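Local coordinates for concanavalin B (Canavalia ensiformis, PDB 6CAF), which may bind carbohydrate as a chitinase-like seed protein built on the glycoside hydrolase family 18 fold, at residues C48-K54 and M100-V104; L251-T257 and A288-A294. One frame throughout, in Å; residues are numbered along the deposited sequence.

Contact 1. Residues C48-K54 and M100-V104; sequences CKTNNYK and MGVKV
Lys103 meets Lys54 first through its backbone: Lys103 N gives a hydrogen bond of 2.9 Å to Lys54 O. Because its own N-H is bonded to that oxygen, the side chain starts beside it, Lys103 CB lying 3.6 Å from Lys54 O. The first torsion, with CG beside the backbone N and anti to the carbonyl carbon (chi1 -65°), keeps Lys103 CG near too, 4.0 Å from Lys54 O. Farther out the two lysine chains run alongside one another to their ends, pointing the same way, and Lys103 CE comes 4.0 Å from Lys54 NZ. The modelled 2.5 Å between Lys103 NZ and Lys54 NZ is doubtful for two donors and carries no weight. Lys54 NZ has a carboxylate mate in the salt bridge to Glu31, which would probably temper the gathering of positive charge, and long, flexible lysines suit this partly exposed margin. Inward, branched Val102 is buried against the loop: its CG2 rests 3.6 Å from Tyr53 O, while CG1 lies 4.1 Å from Cys48 SG, the sulfur that forms a disulfide with Cys97. Met100, extended beyond CG, reaches Cys48 with its thioether, SD 3.9 Å from Cys48 O, and crosses Lys49 at about a right angle, although its closest carbon contacts are doubtful. Gly101, at positive phi, is the C-prime residue of a Schellman motif that ends helix 91-99, with Val102 N bonded back to Cys97 O; a side chain here would jam against the preceding carbonyl. Two helix-to-strand loops, leading into the neighbouring parallel strands 55-64 and 103-109, are thus tied at the N-terminal rim of a (beta/alpha)8 barrel, the TIM-barrel fold of family 18.

Contact 2. Residues L251-T257 and A288-A294; sequences LPASQAT and ALWNRQA
Trp290 and Leu251 continue a parallel ladder between two barrel strands. Leu251 N bonds to Ala288 O at 2.8 Å, and Trp290 N returns a bond of 2.9 Å to Leu251 O. Past the strand ends Ala253 N reaches Trp290 O at 2.9 Å. Pro252 can sit between these bonds because its nitrogen is not called on as a donor. The Trp290 side chain, with CG anti to the backbone N (chi1 175°), presents the five-membered end of its indole to Thr257: CD1 is 3.7 Å from Thr257 CB, while Thr257 O lies in plane at the ring edge. The next residue, Asn291, follows a cis peptide and sets its CB over one indole face, offset toward the rim. Cutting Trp290 back to an alanine would probably leave Thr257 without its neighbour at the ring edge and the Asn291 CB without the face it covers. Small residues allow the turn to close on the helix: Ala253 CB lies 3.9 Å from Ala294 CB, and Ser254 OG is 3.6 Å from that same methyl. A second shell positions Thr257 and Ala294. Thr257 OG1 donates to Ser254 O at 3.2 Å, and Asn291, the N-cap of helix 292-298, accepts through OD1 from Ala294 N at 3.1 Å. Thr298 OG1 bonds to Ala253 O and Ala294 O, its single proton shared or alternating between them. A tryptophan before a non-proline cis peptide at this strand end recalls the floor of the sugar pocket in related family 18 chitinases. On the face of Pro252 and Trp290, the indole meets Tyr35 edge-to-face and touches Tyr214; on the face of Leu251 and Leu289, both leucines pack against Tyr300 of helix 300-308, while strand 31-36 continues the sheet beyond 284-290.

Both contacts belong to the same curled parallel sheet, and their centres lie about 17 Å apart. Strand 31-36 separates 284-290, part of contact 2, from 55-64, whose approach loop belongs to contact 1. Contact 1 is only partly buried: one backbone bond, a disulfide cysteine, apolar filling and lysines at the margin join two loops. Contact 2 is a buried strand ladder with small side chains and an aromatic ring, and its polar side chains include the N-cap of the helix that follows. The two meet where Tyr53 OH, also bonded to Asp295, makes a probable hydrogen bond of 2.9 Å to Arg292 NH1, joining the first loop to helix 292-298.

Contact 1. Residues C48-K54 and M100-V104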
loop_
_atom_site.group_PDB
_atom_site.type_symbol
_atom_site.label_atom_id
_atom_site.label_comp_id
_atom_site.label_asym_id
_atom_site.label_seq_id
_atom_site.Cartn_x
_atom_site.Cartn_y
_atom_site.Cartn_z
ATOM N N CYS A 48 4.476 -12.271 -7.731
ATOM C CA CYS A 48 3.899 -13.150 -6.727
ATOM C C CYS A 48 4.716 -14.415 -6.517
ATOM O O CYS A 48 4.911 -14.867 -5.387
ATOM C CB CYS A 48 2.464 -13.511 -7.146
ATOM S SG CYS A 48 1.364 -12.086 -7.014
ATOM N N LYS A 49 5.176 -14.983 -7.615
ATOM C CA LYS A 49 5.847 -16.281 -7.538
ATOM C C LYS A 49 7.230 -16.229 -6.907
ATOM O O LYS A 49 7.804 -17.278 -6.622
ATOM C CB LYS A 49 5.938 -16.959 -8.908
ATOM C CG LYS A 49 4.607 -17.497 -9.350
ATOM C CD LYS A 49 4.637 -18.212 -10.668
ATOM C CE LYS A 49 3.256 -18.685 -11.034
ATOM N NZ LYS A 49 3.010 -19.938 -10.302
ATOM N N THR A 50 7.764 -15.029 -6.670
ATOM C CA THR A 50 8.987 -14.943 -5.902
ATOM C C THR A 50 8.852 -15.495 -4.491
ATOM O O THR A 50 9.846 -15.883 -3.873
ATOM C CB THR A 50 9.489 -13.503 -5.712
ATOM O OG1 THR A 50 8.546 -12.742 -4.942
ATOM C CG2 THR A 50 9.778 -12.811 -7.007
ATOM N N ASN A 51 7.636 -15.444 -3.968
ATOM C CA ASN A 51 7.387 -15.760 -2.568
ATOM C C ASN A 51 7.950 -14.726 -1.610
ATOM O O ASN A 51 7.985 -14.970 -0.412
ATOM C CB ASN A 51 7.892 -17.156 -2.182
ATOM C CG ASN A 51 6.809 -18.193 -2.270
ATOM O OD1 ASN A 51 6.321 -18.699 -1.258
ATOM N ND2 ASN A 51 6.404 -18.492 -3.476
ATOM N N ASN A 52 8.401 -13.581 -2.133
ATOM C CA ASN A 52 8.950 -12.554 -1.250
ATOM C C ASN A 52 7.895 -11.708 -0.560
ATOM O O ASN A 52 8.217 -11.064 0.424
ATOM C CB ASN A 52 9.863 -11.609 -2.028
ATOM C CG ASN A 52 11.196 -12.230 -2.394
ATOM O OD1 ASN A 52 11.372 -13.431 -2.389
ATOM N ND2 ASN A 52 12.145 -11.382 -2.697
ATOM N N TYR A 53 6.684 -11.721 -1.106
ATOM C CA TYR A 53 5.676 -10.744 -0.752
ATOM C C TYR A 53 4.409 -11.401 -0.216
ATOM O O TYR A 53 3.894 -12.375 -0.778
ATOM C CB TYR A 53 5.311 -9.925 -1.981
ATOM C CG TYR A 53 6.492 -9.385 -2.747
ATOM C CD1 TYR A 53 7.352 -8.443 -2.194
ATOM C CD2 TYR A 53 6.779 -9.853 -4.020
ATOM C CE1 TYR A 53 8.428 -7.939 -2.893
ATOM C CE2 TYR A 53 7.842 -9.338 -4.733
ATOM C CZ TYR A 53 8.656 -8.385 -4.173
ATOM O OH TYR A 53 9.676 -7.831 -4.917
ATOM N N LYS A 54 3.906 -10.845 0.865
ATOM C CA LYS A 54 2.591 -11.189 1.361
ATOM C C LYS A 54 1.455 -10.364 0.774
ATOM O O LYS A 54 0.324 -10.821 0.759
ATOM C CB LYS A 54 2.546 -11.081 2.881
ATOM C CG LYS A 54 1.299 -11.613 3.561
ATOM C CD LYS A 54 1.483 -12.902 4.318
ATOM C CE LYS A 54 0.176 -13.256 5.023
ATOM N NZ LYS A 54 -0.554 -12.033 5.474
ATOM N N MET A 100 -1.876 -18.747 -4.046
ATOM C CA MET A 100 -0.653 -19.059 -3.330
ATOM C C MET A 100 -0.452 -18.203 -2.079
ATOM O O MET A 100 0.602 -18.209 -1.478
ATOM C CB MET A 100 0.560 -19.056 -4.251
ATOM C CG MET A 100 0.907 -17.730 -4.856
ATOM S SD MET A 100 2.476 -17.849 -5.739
ATOM C CE MET A 100 2.278 -16.603 -6.980
ATOM N N GLY A 101 -1.510 -17.524 -1.647
ATOM C CA GLY A 101 -1.513 -16.864 -0.368
ATOM C C GLY A 101 -1.064 -15.423 -0.383
ATOM O O GLY A 101 -0.818 -14.866 0.661
ATOM N N VAL A 102 -0.935 -14.824 -1.559
ATOM C CA VAL A 102 -0.555 -13.428 -1.652
ATOM C C VAL A 102 -1.840 -12.607 -1.689
ATOM O O VAL A 102 -2.758 -12.899 -2.452
ATOM C CB VAL A 102 0.281 -13.148 -2.909
ATOM C CG1 VAL A 102 0.620 -11.684 -3.031
ATOM C CG2 VAL A 102 1.523 -14.007 -2.933
ATOM N N LYS A 103 -1.907 -11.577 -0.861
ATOM C CA LYS A 103 -3.048 -10.675 -0.887
ATOM C C LYS A 103 -2.821 -9.628 -1.964
ATOM O O LYS A 103 -1.766 -9.016 -1.995
ATOM C CB LYS A 103 -3.215 -10.016 0.465
ATOM C CG LYS A 103 -3.556 -10.965 1.579
ATOM C CD LYS A 103 -3.813 -10.237 2.867
ATOM C CE LYS A 103 -4.144 -11.202 3.991
ATOM N NZ LYS A 103 -2.884 -11.734 4.530
ATOM N N VAL A 104 -3.804 -9.429 -2.833
ATOM C CA VAL A 104 -3.678 -8.471 -3.906
ATOM C C VAL A 104 -4.668 -7.343 -3.621
ATOM O O VAL A 104 -5.881 -7.563 -3.513
ATOM C CB VAL A 104 -3.972 -9.125 -5.255
ATOM C CG1 VAL A 104 -3.854 -8.134 -6.390
ATOM C CG2 VAL A 104 -3.069 -10.329 -5.493
#

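Contact 2. Residues L251-T257 and A288-A294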
loop_
_atom_site.group_PDB
_atom_site.type_symbol
_atom_site.label_atom_id
_atom_site.label_comp_id
_atom_site.label_asym_id
_atom_site.label_seq_id
_atom_site.Cartn_x
_atom_site.Cartn_y
_atom_site.Cartn_z
ATOM N N LEU A 251 9.125 1.928 2.547
ATOM C CA LEU A 251 10.489 2.353 2.288
ATOM C C LEU A 251 10.778 2.237 0.800
ATOM O O LEU A 251 10.180 1.415 0.088
ATOM C CB LEU A 251 11.441 1.414 3.031
ATOM C CG LEU A 251 11.351 1.457 4.563
ATOM C CD1 LEU A 251 12.165 0.328 5.175
ATOM C CD2 LEU A 251 11.757 2.820 5.054
ATOM N N PRO A 252 11.737 3.030 0.325
ATOM C CA PRO A 252 12.160 2.881 -1.060
ATOM C C PRO A 252 13.094 1.693 -1.200
ATOM O O PRO A 252 13.937 1.463 -0.338
ATOM C CB PRO A 252 12.906 4.185 -1.339
ATOM C CG PRO A 252 13.389 4.641 -0.022
ATOM C CD PRO A 252 12.472 4.099 1.021
ATOM N N ALA A 253 12.967 0.956 -2.301
ATOM C CA ALA A 253 13.792 -0.243 -2.453
ATOM C C ALA A 253 15.126 0.021 -3.110
ATOM O O ALA A 253 15.920 -0.899 -3.245
ATOM C CB ALA A 253 13.038 -1.330 -3.193
ATOM N N SER A 254 15.383 1.264 -3.514
ATOM C CA SER A 254 16.683 1.639 -4.032
ATOM C C SER A 254 16.926 3.100 -3.700
ATOM O O SER A 254 15.983 3.831 -3.417
ATOM C CB SER A 254 16.723 1.468 -5.544
ATOM O OG SER A 254 15.925 2.444 -6.163
ATOM N N GLN A 255 18.171 3.531 -3.741
ATOM C CA GLN A 255 18.440 4.955 -3.599
ATOM C C GLN A 255 17.736 5.800 -4.672
ATOM O O GLN A 255 17.291 6.914 -4.384
ATOM C CB GLN A 255 19.940 5.229 -3.617
ATOM C CG GLN A 255 20.629 4.822 -2.336
ATOM C CD GLN A 255 22.122 4.608 -2.509
ATOM O OE1 GLN A 255 22.748 3.881 -1.741
ATOM N NE2 GLN A 255 22.698 5.236 -3.526
ATOM N N ALA A 256 17.595 5.273 -5.888
ATOM C CA ALA A 256 16.975 6.041 -6.983
ATOM C C ALA A 256 15.476 6.319 -6.818
ATOM O O ALA A 256 14.951 7.262 -7.411
ATOM C CB ALA A 256 17.235 5.364 -8.324
ATOM N N THR A 257 14.780 5.523 -6.023
ATOM C CA THR A 257 13.330 5.710 -5.773
ATOM C C THR A 257 13.108 6.544 -4.534
ATOM O O THR A 257 11.977 6.615 -4.003
ATOM C CB THR A 257 12.493 4.397 -5.617
ATOM O OG1 THR A 257 13.157 3.435 -4.789
ATOM C CG2 THR A 257 12.200 3.793 -6.975
ATOM N N ALA A 288 6.735 -2.221 3.525
ATOM C CA ALA A 288 6.320 -2.137 2.141
ATOM C C ALA A 288 7.428 -1.511 1.336
ATOM O O ALA A 288 8.115 -0.622 1.819
ATOM C CB ALA A 288 5.053 -1.298 1.974
ATOM N N LEU A 289 7.580 -1.976 0.101
ATOM C CA LEU A 289 8.630 -1.475 -0.771
ATOM C C LEU A 289 8.058 -0.769 -2.001
ATOM O O LEU A 289 7.282 -1.352 -2.786
ATOM C CB LEU A 289 9.549 -2.606 -1.198
ATOM C CG LEU A 289 10.322 -3.242 -0.045
ATOM C CD1 LEU A 289 11.063 -4.493 -0.486
ATOM C CD2 LEU A 289 11.263 -2.263 0.589
ATOM N N TRP A 290 8.479 0.494 -2.135
ATOM C CA TRP A 290 8.268 1.274 -3.336
ATOM C C TRP A 290 9.547 1.116 -4.166
ATOM O O TRP A 290 10.586 1.645 -3.749
ATOM C CB TRP A 290 8.026 2.761 -2.996
ATOM C CG TRP A 290 7.925 3.582 -4.226
ATOM C CD1 TRP A 290 8.864 4.420 -4.708
ATOM C CD2 TRP A 290 6.882 3.528 -5.198
ATOM N NE1 TRP A 290 8.465 4.917 -5.955
ATOM C CE2 TRP A 290 7.229 4.404 -6.252
ATOM C CE3 TRP A 290 5.629 2.908 -5.239
ATOM C CZ2 TRP A 290 6.402 4.601 -7.371
ATOM C CZ3 TRP A 290 4.806 3.111 -6.358
ATOM C CH2 TRP A 290 5.185 3.949 -7.400
ATOM N N ASN A 291 9.553 0.394 -5.292
ATOM C CA ASN A 291 8.490 -0.398 -5.887
ATOM C C ASN A 291 9.107 -1.706 -6.415
ATOM O O ASN A 291 10.291 -2.010 -6.162
ATOM C CB ASN A 291 7.792 0.380 -6.989
ATOM C CG ASN A 291 8.737 0.751 -8.121
ATOM O OD1 ASN A 291 9.937 0.493 -8.089
ATOM N ND2 ASN A 291 8.174 1.332 -9.164
ATOM N N ARG A 292 8.315 -2.501 -7.128
ATOM C CA ARG A 292 8.784 -3.791 -7.577
ATOM C C ARG A 292 10.033 -3.638 -8.469
ATOM O O ARG A 292 10.988 -4.401 -8.313
ATOM C CB ARG A 292 7.677 -4.534 -8.286
ATOM C CG ARG A 292 8.103 -5.841 -8.920
ATOM C CD ARG A 292 8.633 -6.870 -7.954
ATOM N NE ARG A 292 8.869 -8.097 -8.683
ATOM C CZ ARG A 292 9.861 -8.965 -8.512
ATOM N NH1 ARG A 292 10.602 -8.899 -7.443
ATOM N NH2 ARG A 292 10.046 -9.940 -9.395
ATOM N N GLN A 293 10.016 -2.684 -9.394
ATOM C CA GLN A 293 11.171 -2.458 -10.259
ATOM C C GLN A 293 12.433 -2.258 -9.440
ATOM O O GLN A 293 13.486 -2.863 -9.713
ATOM C CB GLN A 293 10.935 -1.218 -11.144
ATOM C CG GLN A 293 12.125 -0.805 -11.989
ATOM C CD GLN A 293 11.969 0.482 -12.757
ATOM O OE1 GLN A 293 10.942 1.144 -12.722
ATOM N NE2 GLN A 293 13.024 0.843 -13.469
ATOM N N ALA A 294 12.362 -1.370 -8.451
ATOM C CA ALA A 294 13.531 -1.079 -7.659
ATOM C C ALA A 294 13.985 -2.284 -6.842
ATOM O O ALA A 294 15.186 -2.519 -6.673
ATOM C CB ALA A 294 13.270 0.130 -6.780
#